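Local coordinates for amine Dehydrogenase (Pseudomonas putida, PDB 1JMX), which is a subunit, folded as a seven-bladed beta-propeller, of a heme c-containing enzyme that probably oxidises primary amines and hands the electrons on, at residues P206-S211 against G260-P264; I270-L274 against Y297-F302. One frame throughout, in Å; residues are numbered along the deposited sequence.

Contact 1 (P206-S211 against G260-P264); sequences PRHEFS and GLRSP
A water joins S211 to G260: it lies 2.9 Å from S211 OG and donates to G260 O at 2.6 Å, so a polar bridge spans strands too far apart to pair. Further along, the charged side chains of R207, E209 and R262 converge. R207 NH1 makes a weak hydrogen bond, part of a salt bridge, to E209 OE1 at 2.7 Å, and the same oxygen is bound by Y235 OH. A bend in the R207 chain (chi3 71°) carries R207 NH1 over one face of the R262 guanidinium, 2.9 Å from R262 NH2, a like-charge contact of two donors that cannot bond each other. R207 CZ stands 3.6 Å above that plane, displaced toward the rim, and the two planes are 60° apart. E209 OE2 stays 4.0 Å from R262 NH2, beyond a salt bridge, though its charge probably helps offset the two arginines; R262 NH1 has its own hydrogen bond, to P267 O. With a leucine in place of R207, E209 would probably lose its charged partner within the segment and the R262 guanidinium its cover on that face. P206 CB meets P264 CB at 3.8 Å, an apolar contact between the two loop ends. The strand axes approach to 9.2 Å at 145°, and 209-211 and 260-262 belong to different antiparallel sheets, as expected where adjacent blades of a beta-propeller face each other.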
# COMPACT_ATOMS: atom_id res chain seq x y z
N PRO B 206 -25.57 -26.82 -1.55
CA PRO B 206 -26.50 -27.95 -1.46
C PRO B 206 -26.43 -28.74 -0.14
O PRO B 206 -27.41 -29.36 0.27
CB PRO B 206 -26.10 -28.81 -2.67
CG PRO B 206 -25.70 -27.78 -3.68
CD PRO B 206 -24.85 -26.84 -2.84
N ARG B 207 -25.27 -28.69 0.53
CA ARG B 207 -25.08 -29.40 1.80
C ARG B 207 -25.72 -28.70 3.01
O ARG B 207 -25.71 -29.26 4.11
CB ARG B 207 -23.58 -29.65 2.06
CG ARG B 207 -22.82 -30.28 0.89
CD ARG B 207 -21.48 -30.88 1.32
NE ARG B 207 -21.66 -32.09 2.13
CZ ARG B 207 -21.20 -32.26 3.37
NH1 ARG B 207 -20.52 -31.29 3.96
NH2 ARG B 207 -21.44 -33.39 4.02
N HIS B 208 -26.23 -27.49 2.82
CA HIS B 208 -26.89 -26.74 3.90
C HIS B 208 -26.00 -26.59 5.13
O HIS B 208 -26.37 -26.97 6.25
CB HIS B 208 -28.20 -27.44 4.29
CG HIS B 208 -29.21 -26.54 4.91
ND1 HIS B 208 -29.98 -26.92 5.99
CD2 HIS B 208 -29.63 -25.29 4.58
CE1 HIS B 208 -30.83 -25.95 6.29
NE2 HIS B 208 -30.64 -24.95 5.45
N GLU B 209 -24.80 -26.08 4.92
CA GLU B 209 -23.86 -25.87 6.00
C GLU B 209 -23.14 -24.54 5.81
O GLU B 209 -23.12 -23.98 4.71
CB GLU B 209 -22.86 -27.04 6.11
CG GLU B 209 -21.98 -27.26 4.90
CD GLU B 209 -21.06 -28.49 5.01
OE1 GLU B 209 -20.12 -28.59 4.20
OE2 GLU B 209 -21.28 -29.36 5.90
N PHE B 210 -22.68 -23.99 6.93
CA PHE B 210 -21.93 -22.74 6.98
C PHE B 210 -20.48 -23.19 7.00
O PHE B 210 -19.99 -23.70 8.01
CB PHE B 210 -22.29 -21.97 8.26
CG PHE B 210 -21.58 -20.64 8.41
CD1 PHE B 210 -20.96 -20.01 7.33
CD2 PHE B 210 -21.53 -20.01 9.66
CE1 PHE B 210 -20.32 -18.79 7.49
CE2 PHE B 210 -20.89 -18.78 9.83
CZ PHE B 210 -20.28 -18.17 8.74
N SER B 211 -19.81 -23.04 5.87
CA SER B 211 -18.43 -23.47 5.77
C SER B 211 -17.48 -22.35 5.41
O SER B 211 -17.85 -21.39 4.73
CB SER B 211 -18.31 -24.59 4.73
OG SER B 211 -18.60 -24.11 3.43
N GLY B 260 -13.68 -22.37 -0.86
CA GLY B 260 -13.59 -23.80 -1.06
C GLY B 260 -14.89 -24.45 -0.68
O GLY B 260 -15.50 -24.06 0.31
N LEU B 261 -15.35 -25.39 -1.49
CA LEU B 261 -16.59 -26.12 -1.22
C LEU B 261 -16.44 -27.61 -1.43
O LEU B 261 -15.67 -28.07 -2.28
CB LEU B 261 -17.74 -25.65 -2.13
CG LEU B 261 -18.54 -24.39 -1.82
CD1 LEU B 261 -19.63 -24.24 -2.86
CD2 LEU B 261 -19.13 -24.45 -0.41
N ARG B 262 -17.21 -28.35 -0.66
CA ARG B 262 -17.24 -29.79 -0.79
C ARG B 262 -18.30 -30.11 -1.81
O ARG B 262 -19.36 -29.46 -1.86
CB ARG B 262 -17.55 -30.46 0.53
CG ARG B 262 -16.35 -30.53 1.41
CD ARG B 262 -16.47 -31.70 2.30
NE ARG B 262 -17.28 -31.40 3.47
CZ ARG B 262 -17.59 -32.31 4.39
NH1 ARG B 262 -17.18 -33.57 4.26
NH2 ARG B 262 -18.21 -31.92 5.51
N SER B 263 -17.99 -31.08 -2.66
CA SER B 263 -18.89 -31.51 -3.71
C SER B 263 -20.07 -32.21 -3.08
O SER B 263 -19.90 -33.01 -2.16
CB SER B 263 -18.17 -32.47 -4.65
OG SER B 263 -19.05 -32.96 -5.64
N PRO B 264 -21.29 -31.83 -3.49
CA PRO B 264 -22.51 -32.46 -2.96
C PRO B 264 -22.64 -33.89 -3.53
O PRO B 264 -23.36 -34.74 -2.99
CB PRO B 264 -23.61 -31.53 -3.47
CG PRO B 264 -23.05 -30.97 -4.73
CD PRO B 264 -21.63 -30.67 -4.35
O HOH W 1 -15.90 -23.23 2.70

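Contact 2 (I270-L274 against Y297-F302); sequences IYGVL and YYCVAF
V273 and V300 form the apolar centre, where CG1 of V273 presses on CG1 of V300 at 3.4 Å, tighter than usual for two methyl carbons. This is a blade-to-blade interface of the beta-propeller: the strands belong to successive four-stranded sheets, and their facing side chains fill the space between. V273 CG1 sits between the backbone N and the carbonyl carbon (chi1 72°), which aims it into the neighbouring blade, where it also comes 3.5 Å from Y298 O. L261, L309 and L311 pack around V300 from both sheets.

To one side, Y271 and F302 make a T-shaped pair. The F302 edge points at the Y271 face, with centroids 5.1 Å apart and planes at 88°, and F302 CZ stands 3.6 Å from Y271 CD2, off-centre toward the rim. The hydroxyl of Y271 is bound elsewhere, by P323 O and Q269 OE1.

On the other side, L274 runs alongside Y298, pointing the same way, and its CD2 reaches the ring edge at CD1, 4.2 Å off. Y298 OH bonds an acidic side chain of another protein's chain, so this margin borders a subunit interface. A classic beta bulge sets Y298 and C299 both opposite G312, while T259 OG1 bonds both Y298 O and V300 N.

The polar edge lies at the end of the contact. Y297 N donates to L274 O at 3.0 Å, and in return L274 CA directs a C-H toward Y297 O, 3.2 Å away.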
# COMPACT_ATOMS: atom_id res chain seq x y z
N ILE B 270 -12.94 -31.74 -1.84
CA ILE B 270 -13.10 -30.32 -1.60
C ILE B 270 -12.35 -29.56 -2.70
O ILE B 270 -11.23 -29.92 -3.08
CB ILE B 270 -12.59 -29.91 -0.19
CG1 ILE B 270 -12.96 -28.45 0.09
CG2 ILE B 270 -11.08 -30.14 -0.08
CD1 ILE B 270 -12.64 -28.00 1.48
N TYR B 271 -13.01 -28.55 -3.25
CA TYR B 271 -12.45 -27.73 -4.32
C TYR B 271 -12.18 -26.30 -3.85
O TYR B 271 -13.11 -25.61 -3.44
CB TYR B 271 -13.42 -27.67 -5.49
CG TYR B 271 -13.75 -29.00 -6.13
CD1 TYR B 271 -13.47 -29.23 -7.48
CD2 TYR B 271 -14.36 -30.02 -5.41
CE1 TYR B 271 -13.81 -30.43 -8.09
CE2 TYR B 271 -14.70 -31.22 -6.01
CZ TYR B 271 -14.43 -31.42 -7.35
OH TYR B 271 -14.77 -32.61 -7.97
N GLY B 272 -10.93 -25.87 -3.93
CA GLY B 272 -10.56 -24.51 -3.54
C GLY B 272 -10.16 -23.71 -4.77
O GLY B 272 -9.77 -24.30 -5.77
N VAL B 273 -10.21 -22.38 -4.69
CA VAL B 273 -9.87 -21.55 -5.84
C VAL B 273 -9.30 -20.15 -5.53
O VAL B 273 -9.58 -19.58 -4.49
CB VAL B 273 -11.11 -21.37 -6.79
CG1 VAL B 273 -12.15 -20.46 -6.15
CG2 VAL B 273 -10.69 -20.83 -8.16
N LEU B 274 -8.47 -19.67 -6.45
CA LEU B 274 -7.87 -18.33 -6.43
C LEU B 274 -7.15 -18.19 -7.77
O LEU B 274 -7.76 -17.76 -8.74
CB LEU B 274 -6.91 -18.13 -5.24
CG LEU B 274 -6.60 -16.68 -4.81
CD1 LEU B 274 -5.44 -16.08 -5.57
CD2 LEU B 274 -7.82 -15.79 -4.96
N TYR B 297 -9.94 -16.09 -9.88
CA TYR B 297 -11.36 -16.22 -9.57
C TYR B 297 -11.42 -16.31 -8.04
O TYR B 297 -10.51 -16.85 -7.42
CB TYR B 297 -11.96 -17.47 -10.20
CG TYR B 297 -12.22 -17.37 -11.69
CD1 TYR B 297 -11.31 -17.88 -12.61
CD2 TYR B 297 -13.40 -16.79 -12.18
CE1 TYR B 297 -11.55 -17.80 -13.98
CE2 TYR B 297 -13.65 -16.71 -13.54
CZ TYR B 297 -12.71 -17.22 -14.44
OH TYR B 297 -12.93 -17.11 -15.80
N TYR B 298 -12.45 -15.73 -7.44
CA TYR B 298 -12.58 -15.74 -5.98
C TYR B 298 -13.46 -16.83 -5.39
O TYR B 298 -13.08 -17.50 -4.43
CB TYR B 298 -13.22 -14.44 -5.50
CG TYR B 298 -12.42 -13.17 -5.59
CD1 TYR B 298 -11.03 -13.17 -5.55
CD2 TYR B 298 -13.08 -11.94 -5.62
CE1 TYR B 298 -10.31 -11.96 -5.53
CE2 TYR B 298 -12.38 -10.75 -5.61
CZ TYR B 298 -11.01 -10.76 -5.56
OH TYR B 298 -10.35 -9.55 -5.53
N CYS B 299 -14.65 -16.95 -5.95
CA CYS B 299 -15.67 -17.83 -5.42
C CYS B 299 -16.18 -19.03 -6.21
O CYS B 299 -16.64 -18.89 -7.35
CB CYS B 299 -16.85 -16.93 -5.04
SG CYS B 299 -18.03 -17.62 -3.93
N VAL B 300 -16.17 -20.19 -5.57
CA VAL B 300 -16.68 -21.41 -6.19
C VAL B 300 -18.17 -21.53 -5.90
O VAL B 300 -18.67 -20.98 -4.92
CB VAL B 300 -15.99 -22.72 -5.66
CG1 VAL B 300 -14.57 -22.85 -6.20
CG2 VAL B 300 -15.99 -22.78 -4.15
N ALA B 301 -18.87 -22.23 -6.79
CA ALA B 301 -20.30 -22.49 -6.64
C ALA B 301 -20.60 -23.81 -7.34
O ALA B 301 -20.16 -24.05 -8.45
CB ALA B 301 -21.13 -21.36 -7.25
N PHE B 302 -21.27 -24.71 -6.63
CA PHE B 302 -21.67 -26.01 -7.16
C PHE B 302 -23.17 -26.01 -7.43
O PHE B 302 -23.94 -25.40 -6.67
CB PHE B 302 -21.41 -27.11 -6.11
CG PHE B 302 -20.09 -27.81 -6.26
CD1 PHE B 302 -19.11 -27.67 -5.28
CD2 PHE B 302 -19.86 -28.67 -7.33
CE1 PHE B 302 -17.92 -28.38 -5.37
CE2 PHE B 302 -18.67 -29.38 -7.43
CZ PHE B 302 -17.70 -29.23 -6.44

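Following the chain from the N terminus, P206-S211 opens the strand 209-218, and 48 residues later G260-P264 returns to it, so contact 1 closes a loop holding the rest of strand 209-218 and its sheet partners 230-239 and 245-250. Only then does contact 2 begin: I270-L274, one strand on, meets Y297-F302 after strands 276-281 and 286-292. The two loops are therefore in series. They share the four-stranded sheet that runs from strand 257-262 to strand 286-292, which contact 1 ties to the preceding blade and contact 2 to the following one. L261 O and Y271 N, 2.9 Å apart in a probable hydrogen bond, join the contacts directly, and F302 also packs on S263 and P264.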